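Local coordinates for protein 6-phosphogluconolactonase (Leishmania braziliensis, PDB 3CSS) that probably hydrolyses 6-phosphogluconolactone to 6-phosphogluconate, the second step of the oxidative pentose phosphate pathway, at residues T115-K120 against P197-R201; I209-V215 against L246-S252. All blocks are in the same frame, centred on the assembly; numbering follows the deposited sequence.

Interaction 1 of 2, residues T115-K120 against P197-R201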
loop_
_atom_site.group_PDB
_atom_site.type_symbol
_atom_site.label_atom_id
_atom_site.label_comp_id
_atom_site.label_asym_id
_atom_site.label_seq_id
_atom_site.Cartn_x
_atom_site.Cartn_y
_atom_site.Cartn_z
ATOM N N THR A 115 12.830 -13.855 -14.462
ATOM C CA THR A 115 11.687 -13.750 -15.385
ATOM C C THR A 115 10.718 -12.563 -15.150
ATOM O O THR A 115 9.751 -12.392 -15.904
ATOM C CB THR A 115 10.864 -15.073 -15.368
ATOM O OG1 THR A 115 10.316 -15.283 -14.061
ATOM C CG2 THR A 115 11.736 -16.283 -15.768
ATOM N N SER A 116 10.973 -11.734 -14.133
ATOM C CA SER A 116 10.007 -10.702 -13.708
ATOM C C SER A 116 9.783 -9.584 -14.737
ATOM O O SER A 116 8.786 -8.873 -14.671
ATOM C CB SER A 116 10.412 -10.102 -12.347
ATOM O OG SER A 116 11.654 -9.423 -12.409
ATOM N N LYS A 117 10.702 -9.425 -15.688
ATOM C CA LYS A 117 10.519 -8.427 -16.746
ATOM C C LYS A 117 9.827 -9.004 -17.992
ATOM O O LYS A 117 9.588 -8.290 -18.963
ATOM C CB LYS A 117 11.855 -7.776 -17.095
ATOM C CG LYS A 117 12.465 -7.015 -15.920
ATOM C CD LYS A 117 13.703 -6.244 -16.341
ATOM C CE LYS A 117 14.229 -5.386 -15.202
ATOM N NZ LYS A 117 15.591 -4.843 -15.506
ATOM N N ASP A 118 9.482 -10.288 -17.947
ATOM C CA ASP A 118 8.792 -10.938 -19.054
ATOM C C ASP A 118 7.315 -10.892 -18.751
ATOM O O ASP A 118 6.851 -11.562 -17.836
ATOM C CB ASP A 118 9.251 -12.386 -19.186
ATOM C CG ASP A 118 8.735 -13.064 -20.450
ATOM O OD1 ASP A 118 7.688 -12.659 -21.013
ATOM O OD2 ASP A 118 9.390 -14.031 -20.876
ATOM N N GLU A 119 6.578 -10.110 -19.530
ATOM C CA GLU A 119 5.170 -9.869 -19.254
ATOM C C GLU A 119 4.370 -11.159 -19.142
ATOM O O GLU A 119 3.574 -11.309 -18.222
ATOM C CB GLU A 119 4.577 -8.945 -20.318
ATOM C CG GLU A 119 3.110 -8.663 -20.147
ATOM C CD GLU A 119 2.617 -7.583 -21.086
ATOM O OE1 GLU A 119 3.447 -6.978 -21.808
ATOM O OE2 GLU A 119 1.392 -7.352 -21.108
ATOM N N LYS A 120 4.579 -12.092 -20.071
ATOM C CA LYS A 120 3.864 -13.365 -20.005
ATOM C C LYS A 120 4.585 -14.353 -19.082
ATOM O O LYS A 120 3.981 -14.906 -18.150
ATOM C CB LYS A 120 3.690 -13.977 -21.398
ATOM C CG LYS A 120 2.589 -15.042 -21.455
ATOM C CD LYS A 120 2.988 -16.246 -22.311
ATOM C CE LYS A 120 1.889 -17.309 -22.324
ATOM N NZ LYS A 120 2.245 -18.491 -23.160
ATOM N N PRO A 197 7.367 0.833 -13.510
ATOM C CA PRO A 197 8.189 0.012 -14.387
ATOM C C PRO A 197 7.488 -1.257 -14.873
ATOM O O PRO A 197 6.617 -1.785 -14.173
ATOM C CB PRO A 197 9.407 -0.336 -13.509
ATOM C CG PRO A 197 8.977 -0.163 -12.139
ATOM C CD PRO A 197 7.898 0.872 -12.138
ATOM N N LYS A 198 7.885 -1.729 -16.058
ATOM C CA LYS A 198 7.321 -2.922 -16.673
ATOM C C LYS A 198 7.967 -4.171 -16.069
ATOM O O LYS A 198 8.854 -4.790 -16.664
ATOM C CB LYS A 198 7.545 -2.912 -18.193
ATOM C CG LYS A 198 6.907 -1.737 -18.928
ATOM C CD LYS A 198 5.412 -1.696 -18.714
ATOM C CE LYS A 198 4.736 -0.610 -19.525
ATOM N NZ LYS A 198 3.275 -0.580 -19.226
ATOM N N VAL A 199 7.522 -4.531 -14.874
ATOM C CA VAL A 199 8.052 -5.666 -14.140
ATOM C C VAL A 199 6.916 -6.251 -13.325
ATOM O O VAL A 199 6.037 -5.504 -12.845
ATOM C CB VAL A 199 9.221 -5.254 -13.179
ATOM C CG1 VAL A 199 8.777 -4.216 -12.165
ATOM C CG2 VAL A 199 9.853 -6.500 -12.475
ATOM N N TRP A 200 6.923 -7.576 -13.173
ATOM C CA TRP A 200 5.938 -8.257 -12.337
ATOM C C TRP A 200 5.964 -7.725 -10.913
ATOM O O TRP A 200 7.000 -7.213 -10.431
ATOM C CB TRP A 200 6.109 -9.794 -12.362
ATOM C CG TRP A 200 5.418 -10.409 -13.525
ATOM C CD1 TRP A 200 5.926 -10.603 -14.774
ATOM C CD2 TRP A 200 4.067 -10.886 -13.561
ATOM N NE1 TRP A 200 4.977 -11.171 -15.584
ATOM C CE2 TRP A 200 3.820 -11.341 -14.867
ATOM C CE3 TRP A 200 3.041 -10.974 -12.609
ATOM C CZ2 TRP A 200 2.587 -11.860 -15.254
ATOM C CZ3 TRP A 200 1.821 -11.485 -12.993
ATOM C CH2 TRP A 200 1.606 -11.935 -14.300
ATOM N N ARG A 201 4.800 -7.823 -10.277
ATOM C CA ARG A 201 4.559 -7.311 -8.935
ATOM C C ARG A 201 4.002 -8.370 -7.991
ATOM O O ARG A 201 3.338 -9.333 -8.404
ATOM C CB ARG A 201 3.546 -6.132 -8.947
ATOM C CG ARG A 201 3.723 -5.118 -10.068
ATOM C CD ARG A 201 5.029 -4.370 -9.953
ATOM N NE ARG A 201 5.190 -3.336 -10.976
ATOM C CZ ARG A 201 4.721 -2.095 -10.868
ATOM N NH1 ARG A 201 4.067 -1.705 -9.790
ATOM N NH2 ARG A 201 4.914 -1.228 -11.855
HETATM O O HOH W 1 9.348 -5.692 -19.066
#
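W200 reaches across to the loop 115-120 with both its backbone and its indole, and three carbonyl oxygens of that loop line up along the near edge of the ring. The backbone N of W200 donates to S116 O at 2.7 Å, a nearly straight bond (N-H...O 171°). W200 CB passes S116 O at 3.7 Å, and CG, turned anti to the carbonyl carbon (chi1 -84°), keeps beside the same oxygen. CD1 lies 3.3 Å from both S116 O and D118 O, which approach it roughly at right angles. NE1 is shared by two acceptors: D118 O at 3.0 Å, close to the ring plane though bent at the hydrogen (134°), and E119 O at the same length in a weaker bond. CE2 and CZ2 run on past E119 O, CZ2 at 3.2 Å. The forked indole bond, one branch weak, helps set the rotation of the ring. T115-D118 is a type I beta turn, closed by D118 N to T115 O, and it is this turn that presents S116 O to the other loop. Beyond the contact the indole meets F190 edge-to-face and packs on L123 and A126 of helix 123-140, so a buried aromatic joins the loop ahead of that helix to the start of strand 201-204. Alongside, V199 sends CG2, anti to its own N, against S116 OG at 3.4 Å; the hydroxyl itself bonds to L78 O. V199 CA adds a CH...O contact to S116 O. Water 1 donates to both K117 O and K198 O, bridging the two backbones where K198 centres an inverse gamma turn. Within 197-201, R201 turns its guanidinium edge back, NH2 to P197 O and NE to V199 O.

Interaction 2 of 2, residues I209-V215 against L246-S252; sequences IQYAKHV and LRDCRGS. Unlike the reference sequence in segment 209-215: Y211 (reference His).
The guanidinium of R250 lies flat on one face of the Y211 ring, planes 6° apart and centres 3.7 Å apart, a stacked cation-pi pair with NH1 over the middle of the ring. The R250 chain, extended from CG to NE (chi2 174°), carries it out alongside Y211. At the guanidinium edge, NH1 donates to Q210 O (3.1 Å) and to water 4, which links it to Q210 OE1. Q210 O also takes R250 N at 2.8 Å; the two donors come from opposite faces of the peptide plane, NH1 from almost directly above it. The H214 ring meets S252 OG at its edge, ND1 to OG 2.9 Å. Q210 NE2 bonds to F245 O and, through water 3, to D248 OD2. G251 brings its CA against A212 O at 3.2 Å, and water 2 ties its N to I209 O and A212 O. I209 CG2 touches L246 CD2, while C249 SG faces V215 CG2. S252 N to K213 O and V215 N to S252 O begin the parallel pairing of strands 214-219 and 252-257. The contact sits where helix 206-211 turns into strand 214-219, with V215 and L246 packing on L161 of strand 158-162.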
loop_
_atom_site.group_PDB
_atom_site.type_symbol
_atom_site.label_atom_id
_atom_site.label_comp_id
_atom_site.label_asym_id
_atom_site.label_seq_id
_atom_site.Cartn_x
_atom_site.Cartn_y
_atom_site.Cartn_z
ATOM N N ILE A 209 -6.479 -5.287 2.444
ATOM C CA ILE A 209 -6.763 -3.849 2.515
ATOM C C ILE A 209 -8.125 -3.565 3.157
ATOM O O ILE A 209 -8.262 -2.645 3.975
ATOM C CB ILE A 209 -6.610 -3.204 1.107
ATOM C CG1 ILE A 209 -5.157 -3.331 0.663
ATOM C CG2 ILE A 209 -7.002 -1.748 1.139
ATOM C CD1 ILE A 209 -4.913 -3.051 -0.806
ATOM N N GLN A 210 -9.111 -4.401 2.835
ATOM C CA GLN A 210 -10.475 -4.252 3.332
ATOM C C GLN A 210 -10.662 -4.672 4.808
ATOM O O GLN A 210 -11.706 -4.386 5.395
ATOM C CB GLN A 210 -11.438 -5.010 2.421
ATOM C CG GLN A 210 -11.571 -4.372 1.050
ATOM C CD GLN A 210 -12.365 -5.213 0.086
ATOM O OE1 GLN A 210 -12.400 -6.438 0.223
ATOM N NE2 GLN A 210 -12.990 -4.581 -0.905
ATOM N N TYR A 211 -9.682 -5.379 5.369
ATOM C CA TYR A 211 -9.676 -5.719 6.784
ATOM C C TYR A 211 -8.745 -4.819 7.628
ATOM O O TYR A 211 -8.700 -4.951 8.863
ATOM C CB TYR A 211 -9.297 -7.173 6.967
ATOM C CG TYR A 211 -10.439 -8.131 6.757
ATOM C CD1 TYR A 211 -10.460 -9.011 5.692
ATOM C CD2 TYR A 211 -11.495 -8.163 7.654
ATOM C CE1 TYR A 211 -11.506 -9.902 5.525
ATOM C CE2 TYR A 211 -12.556 -9.052 7.496
ATOM C CZ TYR A 211 -12.556 -9.924 6.425
ATOM O OH TYR A 211 -13.613 -10.816 6.260
ATOM N N ALA A 212 -8.011 -3.917 6.987
ATOM C CA ALA A 212 -7.116 -3.017 7.699
ATOM C C ALA A 212 -7.927 -2.047 8.558
ATOM O O ALA A 212 -9.063 -1.689 8.222
ATOM C CB ALA A 212 -6.190 -2.249 6.715
ATOM N N LYS A 213 -7.342 -1.629 9.681
ATOM C CA LYS A 213 -7.994 -0.659 10.564
ATOM C C LYS A 213 -8.143 0.739 9.976
ATOM O O LYS A 213 -9.185 1.381 10.139
ATOM C CB LYS A 213 -7.255 -0.598 11.913
ATOM C CG LYS A 213 -7.182 -1.934 12.630
ATOM C CD LYS A 213 -8.550 -2.536 12.884
ATOM C CE LYS A 213 -8.467 -3.706 13.852
ATOM N NZ LYS A 213 -9.809 -4.293 14.121
ATOM N N HIS A 214 -7.105 1.189 9.280
ATOM C CA HIS A 214 -7.058 2.514 8.653
ATOM C C HIS A 214 -6.367 2.398 7.281
ATOM O O HIS A 214 -5.308 1.747 7.145
ATOM C CB HIS A 214 -6.294 3.502 9.531
ATOM C CG HIS A 214 -6.738 3.518 10.962
ATOM N ND1 HIS A 214 -7.893 4.156 11.368
ATOM C CD2 HIS A 214 -6.189 2.978 12.075
ATOM C CE1 HIS A 214 -8.049 3.984 12.674
ATOM N NE2 HIS A 214 -7.018 3.290 13.131
ATOM N N VAL A 215 -6.959 3.030 6.284
ATOM C CA VAL A 215 -6.373 3.086 4.945
ATOM C C VAL A 215 -6.197 4.565 4.615
ATOM O O VAL A 215 -7.114 5.350 4.785
ATOM C CB VAL A 215 -7.283 2.398 3.899
ATOM C CG1 VAL A 215 -6.716 2.548 2.508
ATOM C CG2 VAL A 215 -7.497 0.913 4.254
ATOM N N LEU A 246 -12.131 0.008 -2.571
ATOM C CA LEU A 246 -11.934 0.714 -1.284
ATOM C C LEU A 246 -13.243 1.081 -0.561
ATOM O O LEU A 246 -13.283 1.202 0.666
ATOM C CB LEU A 246 -11.079 1.963 -1.510
ATOM C CG LEU A 246 -9.624 1.717 -1.870
ATOM C CD1 LEU A 246 -8.942 3.046 -2.230
ATOM C CD2 LEU A 246 -8.854 0.955 -0.744
ATOM N N ARG A 247 -14.331 1.197 -1.314
ATOM C CA ARG A 247 -15.643 1.487 -0.742
ATOM C C ARG A 247 -16.086 0.412 0.248
ATOM O O ARG A 247 -16.939 0.673 1.111
ATOM C CB ARG A 247 -16.698 1.617 -1.841
ATOM C CG ARG A 247 -16.538 2.835 -2.739
ATOM C CD ARG A 247 -17.732 3.040 -3.661
ATOM N NE ARG A 247 -18.918 3.412 -2.887
ATOM C CZ ARG A 247 -19.183 4.653 -2.496
ATOM N NH1 ARG A 247 -18.379 5.663 -2.804
ATOM N NH2 ARG A 247 -20.269 4.893 -1.780
ATOM N N ASP A 248 -15.543 -0.798 0.097
ATOM C CA ASP A 248 -15.892 -1.947 0.929
ATOM C C ASP A 248 -14.903 -2.223 2.063
ATOM O O ASP A 248 -14.960 -3.284 2.700
ATOM C CB ASP A 248 -16.054 -3.192 0.063
ATOM C CG ASP A 248 -17.242 -3.113 -0.860
ATOM O OD1 ASP A 248 -18.283 -2.571 -0.448
ATOM O OD2 ASP A 248 -17.109 -3.592 -2.010
ATOM N N CYS A 249 -14.018 -1.262 2.324
ATOM C CA CYS A 249 -13.124 -1.336 3.463
ATOM C C CYS A 249 -13.916 -1.332 4.745
ATOM O O CYS A 249 -14.868 -0.583 4.917
ATOM C CB CYS A 249 -12.157 -0.171 3.502
ATOM S SG CYS A 249 -10.826 -0.290 2.256
ATOM N N ARG A 250 -13.528 -2.214 5.634
ATOM C CA ARG A 250 -14.141 -2.262 6.983
ATOM C C ARG A 250 -13.525 -1.243 7.932
ATOM O O ARG A 250 -14.132 -0.905 8.964
ATOM C CB ARG A 250 -13.991 -3.656 7.573
ATOM C CG ARG A 250 -14.678 -4.694 6.731
ATOM C CD ARG A 250 -14.395 -6.073 7.231
ATOM N NE ARG A 250 -14.996 -7.080 6.365
ATOM C CZ ARG A 250 -14.500 -7.471 5.191
ATOM N NH1 ARG A 250 -13.385 -6.945 4.706
ATOM N NH2 ARG A 250 -15.127 -8.415 4.493
ATOM N N GLY A 251 -12.312 -0.790 7.610
ATOM C CA GLY A 251 -11.623 0.231 8.381
ATOM C C GLY A 251 -11.970 1.625 7.920
ATOM O O GLY A 251 -12.837 1.808 7.057
ATOM N N SER A 252 -11.303 2.609 8.501
ATOM C CA SER A 252 -11.477 3.984 8.073
ATOM C C SER A 252 -10.726 4.167 6.767
ATOM O O SER A 252 -9.734 3.465 6.497
ATOM C CB SER A 252 -10.923 4.957 9.104
ATOM O OG SER A 252 -9.504 4.974 9.125
HETATM O O HOH W 2 -10.135 -1.533 5.753
HETATM O O HOH W 3 -15.079 -4.963 -2.922
HETATM O O HOH W 4 -12.799 -8.363 2.154
HETATM O O HOH W 5 -7.917 6.411 7.503
#

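Overall arrangement
From the N terminus, the chain first lays down strands 7-10, 39-43 and 69-77 before reaching the loop 115-120. Interaction 1 closes when residues 197-201 return to it, a loop that takes in helix 123-140 and strands 158-162 and 186-189. The chain then passes through strand 201-204 into helix 206-211, whose last turn opens interaction 2; this contact closes a shorter excursion containing helix 225-232. The two follow in series, neither nesting nor crossing. Interaction 1 joins two loops near the antiparallel end of the mixed sheet; interaction 2 aligns neighbouring parallel strands at its other side. Their centres are 29 Å apart, on opposite sides of the chain's centre.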